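Local coordinates for domain of Unknown Function with an Immunoglobulin-like Beta-sandwich Fold (Bacteroides vulgatus ATCC 8482, PDB 3D33), which is of unknown function but folds as an immunoglobulin-like beta-sandwich of the DUF3244 family, within the E-set clan, at residues T41-S46 against S74-I79; D50-I55 against E92-P97. One frame throughout, in Å; residues are numbered along the deposited sequence.

Contact 1 (T41-S46 against S74-I79)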
loop_
_atom_site.group_PDB
_atom_site.type_symbol
_atom_site.label_atom_id
_atom_site.label_comp_id
_atom_site.label_asym_id
_atom_site.label_seq_id
_atom_site.Cartn_x
_atom_site.Cartn_y
_atom_site.Cartn_z
ATOM N N THR A 41 1.530 1.609 -7.414
ATOM C CA THR A 41 0.197 1.195 -7.838
ATOM C C THR A 41 -0.259 0.021 -7.002
ATOM O O THR A 41 0.454 -0.987 -6.893
ATOM C CB THR A 41 0.144 0.800 -9.347
ATOM O OG1 THR A 41 0.504 1.925 -10.162
ATOM C CG2 THR A 41 -1.270 0.289 -9.758
ATOM N N LEU A 42 -1.456 0.144 -6.447
ATOM C CA LEU A 42 -2.113 -0.944 -5.748
ATOM C C LEU A 42 -3.299 -1.432 -6.560
ATOM O O LEU A 42 -4.096 -0.647 -7.038
ATOM C CB LEU A 42 -2.592 -0.514 -4.361
ATOM C CG LEU A 42 -3.386 -1.535 -3.557
ATOM C CD1 LEU A 42 -3.181 -1.319 -2.041
ATOM C CD2 LEU A 42 -4.894 -1.530 -3.902
ATOM N N LYS A 43 -3.385 -2.743 -6.704
ATOM C CA LYS A 43 -4.557 -3.366 -7.321
ATOM C C LYS A 43 -5.182 -4.353 -6.374
ATOM O O LYS A 43 -4.484 -5.021 -5.625
ATOM C CB LYS A 43 -4.140 -4.042 -8.597
ATOM C CG LYS A 43 -3.719 -3.026 -9.639
ATOM C CD LYS A 43 -3.715 -3.607 -11.014
ATOM C CE LYS A 43 -3.354 -2.555 -12.030
ATOM N NZ LYS A 43 -3.833 -2.972 -13.373
ATOM N N ASN A 44 -6.506 -4.451 -6.446
ATOM C CA ASN A 44 -7.273 -5.329 -5.586
ATOM C C ASN A 44 -8.224 -6.084 -6.516
ATOM O O ASN A 44 -9.148 -5.487 -7.071
ATOM C CB ASN A 44 -8.051 -4.520 -4.544
ATOM C CG ASN A 44 -8.909 -5.391 -3.631
ATOM O OD1 ASN A 44 -9.051 -6.590 -3.857
ATOM N ND2 ASN A 44 -9.518 -4.769 -2.616
ATOM N N ALA A 45 -7.987 -7.377 -6.678
ATOM C CA ALA A 45 -8.736 -8.201 -7.633
ATOM C C ALA A 45 -10.129 -8.585 -7.134
ATOM O O ALA A 45 -10.947 -9.129 -7.912
ATOM C CB ALA A 45 -7.960 -9.455 -8.008
ATOM N N SER A 46 -10.414 -8.317 -5.867
ATOM C CA SER A 46 -11.702 -8.692 -5.277
ATOM C C SER A 46 -12.149 -7.626 -4.272
ATOM O O SER A 46 -12.144 -7.872 -3.057
ATOM C CB SER A 46 -11.598 -10.073 -4.607
ATOM O OG SER A 46 -10.693 -10.908 -5.302
ATOM N N SER A 74 -11.806 0.783 -4.043
ATOM C CA SER A 74 -10.652 0.018 -3.574
ATOM C C SER A 74 -9.968 -0.894 -4.598
ATOM O O SER A 74 -8.991 -1.542 -4.248
ATOM C CB SER A 74 -11.046 -0.808 -2.342
ATOM O OG SER A 74 -11.901 -1.869 -2.698
ATOM N N ALA A 75 -10.466 -0.951 -5.847
ATOM C CA ALA A 75 -9.872 -1.824 -6.855
ATOM C C ALA A 75 -8.475 -1.406 -7.344
ATOM O O ALA A 75 -7.696 -2.251 -7.838
ATOM C CB ALA A 75 -10.826 -1.954 -8.052
ATOM N N TYR A 76 -8.178 -0.117 -7.236
ATOM C CA TYR A 76 -7.033 0.495 -7.934
ATOM C C TYR A 76 -6.744 1.868 -7.352
ATOM O O TYR A 76 -7.635 2.725 -7.304
ATOM C CB TYR A 76 -7.346 0.628 -9.411
ATOM C CG TYR A 76 -6.331 1.347 -10.261
ATOM C CD1 TYR A 76 -5.175 0.697 -10.687
ATOM C CD2 TYR A 76 -6.533 2.653 -10.688
ATOM C CE1 TYR A 76 -4.239 1.337 -11.480
ATOM C CE2 TYR A 76 -5.611 3.290 -11.494
ATOM C CZ TYR A 76 -4.460 2.632 -11.873
ATOM O OH TYR A 76 -3.554 3.272 -12.692
ATOM N N ILE A 77 -5.492 2.069 -6.945
ATOM C CA ILE A 77 -5.040 3.291 -6.282
ATOM C C ILE A 77 -3.628 3.527 -6.797
ATOM O O ILE A 77 -2.839 2.584 -6.855
ATOM C CB ILE A 77 -5.034 3.106 -4.710
ATOM C CG1 ILE A 77 -6.456 2.915 -4.155
ATOM C CG2 ILE A 77 -4.347 4.267 -3.998
ATOM C CD1 ILE A 77 -7.396 4.108 -4.413
ATOM N N THR A 78 -3.326 4.755 -7.196
ATOM C CA THR A 78 -1.927 5.155 -7.401
ATOM C C THR A 78 -1.489 6.212 -6.390
ATOM O O THR A 78 -2.274 7.094 -5.973
ATOM C CB THR A 78 -1.627 5.636 -8.824
ATOM O OG1 THR A 78 -2.312 6.881 -9.085
ATOM C CG2 THR A 78 -2.035 4.567 -9.851
ATOM N N ILE A 79 -0.231 6.104 -6.011
ATOM C CA ILE A 79 0.363 6.999 -5.019
ATOM C C ILE A 79 1.709 7.472 -5.557
ATOM O O ILE A 79 2.592 6.664 -5.831
ATOM C CB ILE A 79 0.592 6.288 -3.686
ATOM C CG1 ILE A 79 -0.709 5.730 -3.111
ATOM C CG2 ILE A 79 1.252 7.232 -2.659
ATOM C CD1 ILE A 79 -0.481 4.837 -1.886
HETATM O O HOH W 1 -0.599 2.226 -12.607
#

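Contact 2 (D50-I55 against E92-P97)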
loop_
_atom_site.group_PDB
_atom_site.type_symbol
_atom_site.label_atom_id
_atom_site.label_comp_id
_atom_site.label_asym_id
_atom_site.label_seq_id
_atom_site.Cartn_x
_atom_site.Cartn_y
_atom_site.Cartn_z
ATOM N N ASP A 50 -14.013 -1.736 2.951
ATOM C CA ASP A 50 -13.329 -0.442 3.066
ATOM C C ASP A 50 -11.871 -0.716 3.442
ATOM O O ASP A 50 -11.583 -1.668 4.200
ATOM C CB ASP A 50 -13.971 0.457 4.123
ATOM C CG ASP A 50 -15.331 0.997 3.722
ATOM O OD1 ASP A 50 -15.746 0.921 2.544
ATOM O OD2 ASP A 50 -16.002 1.532 4.627
HETATM N N MSE A 51 -10.976 0.138 2.930
HETATM C CA MSE A 51 -9.543 -0.036 3.145
HETATM C C MSE A 51 -8.882 1.246 3.625
HETATM O O MSE A 51 -9.398 2.362 3.436
HETATM C CB MSE A 51 -8.846 -0.447 1.856
HETATM C CG MSE A 51 -9.281 -1.741 1.246
HETATM SE SE MSE A 51 -8.030 -2.151 -0.222
HETATM C CE MSE A 51 -7.621 -0.235 -0.903
ATOM N N THR A 52 -7.758 1.080 4.304
ATOM C CA THR A 52 -6.901 2.196 4.674
ATOM C C THR A 52 -5.501 1.873 4.207
ATOM O O THR A 52 -5.028 0.746 4.390
ATOM C CB THR A 52 -6.858 2.439 6.186
ATOM O OG1 THR A 52 -8.171 2.779 6.663
ATOM C CG2 THR A 52 -5.875 3.579 6.486
ATOM N N ILE A 53 -4.834 2.845 3.581
ATOM C CA ILE A 53 -3.436 2.691 3.158
ATOM C C ILE A 53 -2.643 3.712 3.991
ATOM O O ILE A 53 -3.048 4.858 4.109
ATOM C CB ILE A 53 -3.226 2.985 1.661
ATOM C CG1 ILE A 53 -4.048 2.007 0.824
ATOM C CG2 ILE A 53 -1.726 2.961 1.291
ATOM C CD1 ILE A 53 -3.985 2.248 -0.676
ATOM N N ARG A 54 -1.568 3.252 4.613
ATOM C CA ARG A 54 -0.709 4.115 5.416
ATOM C C ARG A 54 0.754 3.856 5.034
ATOM O O ARG A 54 1.179 2.710 4.869
ATOM C CB ARG A 54 -0.963 3.863 6.897
ATOM C CG ARG A 54 -0.306 4.785 7.858
ATOM C CD ARG A 54 -0.971 4.619 9.261
ATOM N NE ARG A 54 -2.317 5.213 9.351
ATOM C CZ ARG A 54 -3.467 4.564 9.625
ATOM N NH1 ARG A 54 -3.524 3.248 9.823
ATOM N NH2 ARG A 54 -4.606 5.242 9.684
ATOM N N ILE A 55 1.505 4.930 4.818
ATOM C CA ILE A 55 2.902 4.816 4.509
ATOM C C ILE A 55 3.653 5.577 5.602
ATOM O O ILE A 55 3.299 6.737 5.907
ATOM C CB ILE A 55 3.239 5.384 3.126
ATOM C CG1 ILE A 55 2.451 4.660 2.031
ATOM C CG2 ILE A 55 4.759 5.323 2.843
ATOM C CD1 ILE A 55 2.642 5.228 0.695
ATOM N N GLU A 92 1.324 -0.176 4.694
ATOM C CA GLU A 92 0.300 -1.014 5.327
ATOM C C GLU A 92 -1.011 -0.796 4.644
ATOM O O GLU A 92 -1.406 0.356 4.398
ATOM C CB GLU A 92 0.106 -0.632 6.781
ATOM C CG GLU A 92 1.261 -0.770 7.663
ATOM C CD GLU A 92 0.880 -0.213 9.037
ATOM O OE1 GLU A 92 0.232 -0.954 9.812
ATOM O OE2 GLU A 92 1.113 0.991 9.281
ATOM N N ILE A 93 -1.696 -1.899 4.366
ATOM C CA ILE A 93 -3.038 -1.875 3.810
ATOM C C ILE A 93 -3.897 -2.624 4.801
ATOM O O ILE A 93 -3.614 -3.796 5.104
ATOM C CB ILE A 93 -3.055 -2.585 2.453
ATOM C CG1 ILE A 93 -2.015 -1.914 1.518
ATOM C CG2 ILE A 93 -4.396 -2.501 1.817
ATOM C CD1 ILE A 93 -1.019 -2.863 1.060
ATOM N N THR A 94 -4.904 -1.954 5.332
ATOM C CA THR A 94 -5.773 -2.579 6.313
ATOM C C THR A 94 -7.218 -2.543 5.836
ATOM O O THR A 94 -7.635 -1.624 5.114
ATOM C CB THR A 94 -5.626 -1.900 7.694
ATOM O OG1 THR A 94 -6.019 -0.537 7.588
ATOM C CG2 THR A 94 -4.226 -1.984 8.199
ATOM N N GLY A 95 -7.962 -3.587 6.172
ATOM C CA GLY A 95 -9.363 -3.670 5.812
ATOM C C GLY A 95 -10.241 -3.481 7.023
ATOM O O GLY A 95 -9.826 -3.766 8.146
ATOM N N THR A 96 -11.445 -2.967 6.799
ATOM C CA THR A 96 -12.477 -2.937 7.834
ATOM C C THR A 96 -13.616 -3.891 7.454
ATOM O O THR A 96 -14.163 -3.805 6.342
ATOM C CB THR A 96 -13.005 -1.504 8.025
ATOM O OG1 THR A 96 -11.910 -0.628 8.317
ATOM C CG2 THR A 96 -14.015 -1.438 9.159
ATOM N N PRO A 97 -14.013 -4.803 8.378
ATOM C CA PRO A 97 -13.502 -4.925 9.759
ATOM C C PRO A 97 -12.165 -5.640 9.950
ATOM O O PRO A 97 -11.612 -5.557 11.052
ATOM C CB PRO A 97 -14.583 -5.741 10.454
ATOM C CG PRO A 97 -15.104 -6.623 9.372
ATOM C CD PRO A 97 -15.054 -5.806 8.098
HETATM O O HOH W 2 -16.042 -2.472 4.795
HETATM O O HOH W 3 -3.275 0.843 6.916
HETATM O O HOH W 4 -9.857 -0.093 6.845
HETATM O O HOH W 5 -6.410 1.579 10.290
#

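Contact 1 (T41-S46 against S74-I79)
Leu42 and Ile77 form the hydrogen-bonded pair at the middle of two antiparallel strands that belong to one sheet of the immunoglobulin-like beta-sandwich. Leu42 N reaches Ile77 O at 2.8 Å in a nearly straight bond (173°), while Ile77 N returns a longer, more bent one to Leu42 O. On the inner side the two residues pack CB to CB and both touch Ile53 of the opposing sheet, a place suited to branched aliphatic chains.

The other side carries Thr41, Lys43, Tyr76 and Thr78. With CG anti to the backbone N (chi1 175°), the Tyr76 ring crosses to the neighbouring strand, where Thr41 CG2 approaches Tyr76 CE1 obliquely at 3.6 Å. Lys43 runs alongside the phenol, its CE at the ring edge, 4.0 Å from Tyr76 CD1; a long aliphatic stem suits this place because its methylenes can line the ring edge while the ammonium extends beyond. One water joins the hydroxyls, 2.7 Å from Thr41 OG1 and 3.1 Å from Tyr76 OH. Beside it Thr78 CG2 lies against Thr41 OG1.

Past Lys43 the pairing ends as Asn44 N binds Ala75 O, coming from well above the carbonyl plane. Asn44 CB presses on Ser74 O at 3.1 Å, and the amide follows toward Ser74, whose own OG is bonded to Glu71 O. Asparagine fits the strand end because its short amide can reach the backbone N two residues on. An alanine here removes the amide that accepts from Ser46 N, and the turn would probably be less firmly fixed. That acceptor is Asn44 OD1, which takes Ser46 N at 3.0 Å, from above the amide plane, and closes an Asx turn.

Contact 2 (D50-I55 against E92-P97)
The guanidinium of Arg54 and the carboxylate of Glu92 are the flat groups of this pair, and they cross obliquely with their planes 62° apart. They do not form a salt bridge: Arg54 NH1 stays 5.2 Å from Glu92 OE2, and the nearer approach is the methylene Arg54 CD to the same oxygen. At the guanidinium edge, in its plane, a water takes a weak bond from NH1; Arg54 NE has a long, weak ion pair with Glu66. The opposite charges probably still attract through space, and long polar chains suit this outward side of an immunoglobulin-like sandwich sheet.

Beneath them strands 50-55 and 92-96 run antiparallel. Thr52 and Thr94 exchange two backbone bonds, as do Arg54 and Glu92, and Thr96 N adds one to Asp50 O at 2.9 Å. The threonines stand side by side, Thr94 OG1 being 3.4 Å from Thr52 CB. Beta-branched residues suit extended strands, and separate waters bridge their hydroxyls and backbone carbonyls. One water donates to Thr52 O while bonding Thr94 OG1; another donates to Thr94 O and lies 2.6 Å from Thr96 OG1. Thr52 OG1, to which that second water donates only weakly, has a hydrogen bond with Asp68 OD1 on strand 63-69.

The reverse side is apolar and faces the sandwich interior. Ile53 and Ile93 meet there through their CG1 atoms. Met51 is a selenomethionine, and in one of its two conformers its selenium lies 4.2 Å from Ile93 CG2. Gly95 is its partner in a non-hydrogen-bonded pair and adds no side chain to that face. The glycine CA makes a CA-H...O contact of 3.4 Å with Asp50 O, the carbonyl that also accepts from Thr96 N.

Contact 1 and contact 2 belong to the two facing sheets of the sandwich, with centres about 12 Å apart, and their inward side chains meet in the hydrophobic core. Leu42 CD1 touches Ile93 CG1 at 3.8 Å, and Ile79 CD1 lies 3.9 Å from Ile53 CG2. Toward the end where the Asx turn lies, Met51 in the conformer described bridges the sheets by packing alone: its CE rests on Ser74 CB and its selenium is 3.8 Å from Asn44 ND2. The chain passes from strand 39-44 to strand 50-57, and again from 76-80 to 87-96, so each connection changes sheets and the four segments alternate along the sequence.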